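Long-range contacts in autolysin E (Staphylococcus aureus, PDB 4PI8), which probably cleaves the glycan strands of bacterial cell-wall peptidoglycan as a glucosaminidase of the lysozyme clan: residues K62-E67 with F215-D220; E92-N97 with A159-A164. The protein carries 1 engineered substitution. All coordinates share one frame; numbering follows the deposited sequence. Where two conformers were deposited one is given.

Contact 1 of 2, residues K62-E67 with F215-D220; sequences KVPMSE and FGIKKD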
# COMPACT_ATOMS: atom_id res chain seq x y z
N LYS A 62 -3.69 2.15 -15.29
CA LYS A 62 -4.17 3.49 -14.94
C LYS A 62 -5.65 3.60 -15.09
O LYS A 62 -6.30 2.75 -15.76
CB LYS A 62 -3.49 4.48 -15.79
CG LYS A 62 -1.98 4.45 -15.61
CD LYS A 62 -1.26 5.50 -16.43
CE LYS A 62 -1.30 5.13 -17.91
NZ LYS A 62 -0.55 6.12 -18.70
N VAL A 63 -6.21 4.62 -14.45
CA VAL A 63 -7.64 4.85 -14.52
C VAL A 63 -7.92 6.28 -15.00
O VAL A 63 -7.15 7.22 -14.74
CB VAL A 63 -8.41 4.55 -13.22
CG1 VAL A 63 -8.43 3.06 -12.97
CG2 VAL A 63 -7.84 5.33 -12.07
N PRO A 64 -9.05 6.47 -15.69
CA PRO A 64 -9.42 7.76 -16.23
C PRO A 64 -10.06 8.63 -15.19
O PRO A 64 -11.28 8.72 -15.07
CB PRO A 64 -10.40 7.38 -17.37
CG PRO A 64 -11.09 6.18 -16.88
CD PRO A 64 -9.97 5.41 -16.15
N MET A 65 -9.21 9.30 -14.43
CA MET A 65 -9.61 10.23 -13.37
C MET A 65 -8.95 11.55 -13.63
O MET A 65 -7.74 11.64 -13.65
CB MET A 65 -9.20 9.71 -11.96
CG MET A 65 -10.02 8.51 -11.52
SD MET A 65 -11.68 8.90 -10.90
CE MET A 65 -11.20 9.57 -9.31
N SER A 66 -9.73 12.60 -13.78
CA SER A 66 -9.19 13.93 -13.92
C SER A 66 -8.70 14.52 -12.60
O SER A 66 -9.05 13.99 -11.51
CB SER A 66 -10.26 14.88 -14.45
OG SER A 66 -11.28 15.03 -13.48
N GLU A 67 -7.94 15.61 -12.64
CA GLU A 67 -7.49 16.29 -11.41
C GLU A 67 -8.68 16.65 -10.55
O GLU A 67 -8.64 16.52 -9.33
CB GLU A 67 -6.57 17.50 -11.75
CG GLU A 67 -6.14 18.36 -10.53
CD GLU A 67 -5.13 19.44 -10.89
OE1 GLU A 67 -5.25 20.55 -10.34
OE2 GLU A 67 -4.20 19.18 -11.70
N PHE A 215 -17.31 6.94 -9.32
CA PHE A 215 -17.01 7.55 -10.62
C PHE A 215 -17.39 6.65 -11.79
O PHE A 215 -17.20 7.04 -12.94
CB PHE A 215 -15.55 7.99 -10.63
CG PHE A 215 -15.27 9.11 -9.67
CD1 PHE A 215 -15.72 10.41 -9.93
CD2 PHE A 215 -14.71 8.87 -8.46
CE1 PHE A 215 -15.47 11.42 -9.00
CE2 PHE A 215 -14.49 9.87 -7.52
CZ PHE A 215 -14.85 11.16 -7.82
N GLY A 216 -17.84 5.44 -11.54
CA GLY A 216 -18.24 4.54 -12.62
C GLY A 216 -17.05 3.99 -13.37
O GLY A 216 -17.07 3.84 -14.62
N ILE A 217 -15.99 3.68 -12.65
CA ILE A 217 -14.77 3.17 -13.27
C ILE A 217 -14.86 1.66 -13.51
O ILE A 217 -15.29 0.88 -12.66
CB ILE A 217 -13.54 3.49 -12.37
CG1 ILE A 217 -13.44 4.98 -11.99
CG2 ILE A 217 -12.25 3.05 -13.04
CD1 ILE A 217 -13.28 5.95 -13.13
N LYS A 218 -14.37 1.23 -14.67
CA LYS A 218 -14.31 -0.20 -14.98
C LYS A 218 -13.07 -0.86 -14.39
O LYS A 218 -11.98 -0.35 -14.55
CB LYS A 218 -14.30 -0.38 -16.50
CG LYS A 218 -14.80 -1.75 -16.93
CD LYS A 218 -14.26 -2.25 -18.27
CE LYS A 218 -14.74 -3.68 -18.55
NZ LYS A 218 -14.46 -4.59 -17.38
N LYS A 219 -13.25 -2.02 -13.81
CA LYS A 219 -12.16 -2.84 -13.24
C LYS A 219 -11.26 -3.41 -14.33
O LYS A 219 -11.77 -3.78 -15.39
CB LYS A 219 -12.76 -4.01 -12.46
CG LYS A 219 -13.45 -3.61 -11.18
CD LYS A 219 -13.85 -4.82 -10.35
CE LYS A 219 -15.11 -5.48 -10.88
NZ LYS A 219 -15.18 -6.94 -10.57
N ASP A 220 -9.95 -3.49 -14.06
CA ASP A 220 -8.98 -4.11 -14.93
C ASP A 220 -8.93 -5.59 -14.56
O ASP A 220 -9.83 -6.12 -13.89
CB ASP A 220 -7.58 -3.41 -14.76
CG ASP A 220 -7.47 -2.04 -15.52
OD1 ASP A 220 -7.56 -2.04 -16.79
OD2 ASP A 220 -7.27 -0.95 -14.85

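Contact 2 of 2, residues E92-N97 with A159-A164; sequences EKYEVN and AIIGGA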
# COMPACT_ATOMS: atom_id res chain seq x y z
N GLU A 92 0.82 8.99 -14.05
CA GLU A 92 1.30 8.99 -15.44
C GLU A 92 2.79 8.73 -15.52
O GLU A 92 3.20 8.02 -16.42
CB GLU A 92 0.95 10.31 -16.13
CG GLU A 92 -0.59 10.60 -16.14
CD GLU A 92 -1.41 9.50 -16.72
OE1 GLU A 92 -0.95 8.82 -17.66
OE2 GLU A 92 -2.59 9.25 -16.33
N LYS A 93 3.58 9.26 -14.60
CA LYS A 93 5.03 8.99 -14.67
C LYS A 93 5.36 7.54 -14.51
O LYS A 93 6.21 6.99 -15.23
CB LYS A 93 5.77 9.79 -13.63
CG LYS A 93 5.86 11.26 -13.90
CD LYS A 93 6.20 12.14 -12.69
CE LYS A 93 7.54 11.86 -12.12
NZ LYS A 93 8.60 12.14 -13.13
N TYR A 94 4.67 6.86 -13.57
CA TYR A 94 5.07 5.54 -13.13
C TYR A 94 4.11 4.45 -13.47
O TYR A 94 4.37 3.28 -13.15
CB TYR A 94 5.39 5.53 -11.63
CG TYR A 94 6.52 6.46 -11.28
CD1 TYR A 94 7.79 6.24 -11.80
CD2 TYR A 94 6.35 7.58 -10.48
CE1 TYR A 94 8.83 7.14 -11.54
CE2 TYR A 94 7.40 8.43 -10.23
CZ TYR A 94 8.60 8.22 -10.78
OH TYR A 94 9.69 9.04 -10.56
N GLU A 95 2.98 4.76 -14.13
CA GLU A 95 1.98 3.78 -14.49
C GLU A 95 1.48 3.05 -13.22
O GLU A 95 1.61 1.86 -13.08
CB GLU A 95 2.45 2.81 -15.60
CG GLU A 95 1.31 2.11 -16.25
CD GLU A 95 1.71 1.12 -17.31
OE1 GLU A 95 2.94 0.93 -17.42
OE2 GLU A 95 0.82 0.50 -17.92
N VAL A 96 0.86 3.85 -12.37
CA VAL A 96 0.33 3.35 -11.09
C VAL A 96 -1.11 3.85 -10.97
O VAL A 96 -1.35 5.07 -11.05
CB VAL A 96 1.11 3.88 -9.93
CG1 VAL A 96 0.53 3.42 -8.61
CG2 VAL A 96 2.57 3.40 -9.96
N ASN A 97 -2.04 2.93 -10.80
CA ASN A 97 -3.50 3.25 -10.66
C ASN A 97 -3.73 4.35 -9.62
O ASN A 97 -3.36 4.13 -8.47
CB ASN A 97 -4.22 1.96 -10.37
CG ASN A 97 -5.70 2.09 -10.19
OD1 ASN A 97 -6.18 2.97 -9.46
ND2 ASN A 97 -6.45 1.13 -10.67
N ALA A 159 6.81 13.23 -1.33
CA ALA A 159 6.39 11.93 -0.74
C ALA A 159 5.35 11.23 -1.60
O ALA A 159 5.38 9.98 -1.67
CB ALA A 159 5.88 12.14 0.63
N ILE A 160 4.51 11.98 -2.30
CA ILE A 160 3.51 11.35 -3.19
C ILE A 160 4.23 10.73 -4.40
O ILE A 160 4.09 9.56 -4.75
CB ILE A 160 2.47 12.38 -3.64
CG1 ILE A 160 1.62 12.77 -2.44
CG2 ILE A 160 1.57 11.76 -4.72
CD1 ILE A 160 0.82 14.06 -2.62
N ILE A 161 5.05 11.52 -5.09
CA ILE A 161 5.79 11.04 -6.26
C ILE A 161 6.70 9.92 -5.85
O ILE A 161 6.80 8.91 -6.59
CB ILE A 161 6.62 12.18 -6.96
CG1 ILE A 161 5.72 13.27 -7.48
CG2 ILE A 161 7.56 11.62 -8.04
CD1 ILE A 161 4.71 12.85 -8.47
N GLY A 162 7.45 10.11 -4.77
CA GLY A 162 8.43 9.11 -4.39
C GLY A 162 7.79 7.78 -3.93
O GLY A 162 8.36 6.72 -4.19
N GLY A 163 6.65 7.86 -3.26
CA GLY A 163 5.95 6.68 -2.87
C GLY A 163 5.56 5.90 -4.10
O GLY A 163 5.75 4.68 -4.15
N ALA A 164 4.98 6.53 -5.11
CA ALA A 164 4.64 5.88 -6.35
C ALA A 164 5.83 5.24 -7.02
O ALA A 164 5.77 4.12 -7.58
CB ALA A 164 3.92 6.85 -7.31

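Contact 1 of 2, residues K62-E67 with F215-D220
Met-65 reaches across to the ring of Phe-215 and lays its terminal methyl over one face. Its CB starts off to one side of the partner segment. CG is anti to the carbonyl carbon (chi1 -70°), and further bends at chi2 and chi3 fold the chain round toward Phe-215. Met-65 SD then lies 3.8 Å from Phe-215 CG and 4.2 Å from the ring centroid. This is a Met-aromatic contact, with the sulfur oblique to the ring. Met-65 SD also meets Ile-217 CD1 at 4.0 Å. At the tip, Met-65 CE stands 3.6 Å above the plane of the Phe-215 ring, displaced toward the rim. Met-65 CE makes a CH-pi contact there and is nearest to Phe-215 CD2, at 3.7 Å.

Ile-217 spreads two branches over the loop. Ile-217 CG2 packs on Val-63 CG1 at 3.8 Å, and the two side chains cross at about a right angle. Ile-217 CD1 lies against Pro-64 O at 3.9 Å and more loosely against the proline ring. Pro-64 is the centre of an inverse gamma turn, which bends the chain between Val-63 and Met-65, both of which touch Ile-217. No hydrogen bond joins the segments.

The touching parts run nearly antiparallel, with end-to-end directions 172° apart. Residues 62-67 lead into helix 67-74, where Ser-66 is the N-cap. Phe-215 is the last residue of helix 200-215, and Gly-216 leaves it with positive phi. Helix 98-108 lies against the apolar side chains through Val-98 and Ile-99, while Phe-215 also packs on Leu-73 of helix 67-74.

Contact 2 of 2, residues E92-N97 with A159-A164
The C-terminal end of helix 84-94 packs here against the middle of helix 156-172, with the ring of Tyr-94 set against Ile-161 and Ala-164. Tyr-94 CE2 lies 3.9 Å from Ile-161 CG2, a methyl that sits at the edge of the ring and in its plane. Tyr-94 CE2 is also 3.7 Å from Ile-161 O, which approaches the ring obliquely. One turn along, Ala-164 CB comes within 4.1 Å of Tyr-94 CD2, again obliquely. The ring therefore bridges two positions on one side of the helix.

The tyrosine CG is anti to the carbonyl carbon (chi1 -61°), a setting that carries the ring across to the other helix. The methyl Ile-161 CG2 is shared by two residues of the facing segment, Tyr-94 and Lys-93. Lys-93 CE touches Ile-161 CG2 at 4.1 Å.

Both helices belong to the glucosaminidase region of the lysozyme clan. The contact is helix packing away from the sugar: the side chain of Ala-164 is about 13 Å from the bound N-acetylmuramic acid.

Glu-95 leaves the helix with positive phi, and the chain turns to bring Val-96 back toward helix 156-172. Val-96 CG2 rests near Ala-164 O at 4.1 Å. Leu-101 of helix 98-108 touches both Val-96 and Ala-164. Arg-168, one turn beyond Ala-164, hydrogen-bonds to the carbonyl oxygens of Tyr-94 and Glu-95, tying the helix end to helix 156-172.

Contact 1 lies farther from the centre of the chain, about 18 Å against 12 Å for the centre of contact 2. Both are only partly buried. Contact 1 joins a loop to the end of helix 200-215 and the chain that follows it, whereas contact 2 joins a helix end and the following turn to another helix. Neither has a hydrogen bond across its segments. Both use a ring: a methionine methyl covers a phenylalanine face in contact 1, while an isoleucine methyl, with lysine CE beside it, meets a tyrosine edge in contact 2. Helix 98-108 borders both. They also meet directly: Lys-62 NZ makes a salt bridge to Glu-92 OE1 at 2.9 Å, and Val-63 CG1 packs on Asn-97 ND2.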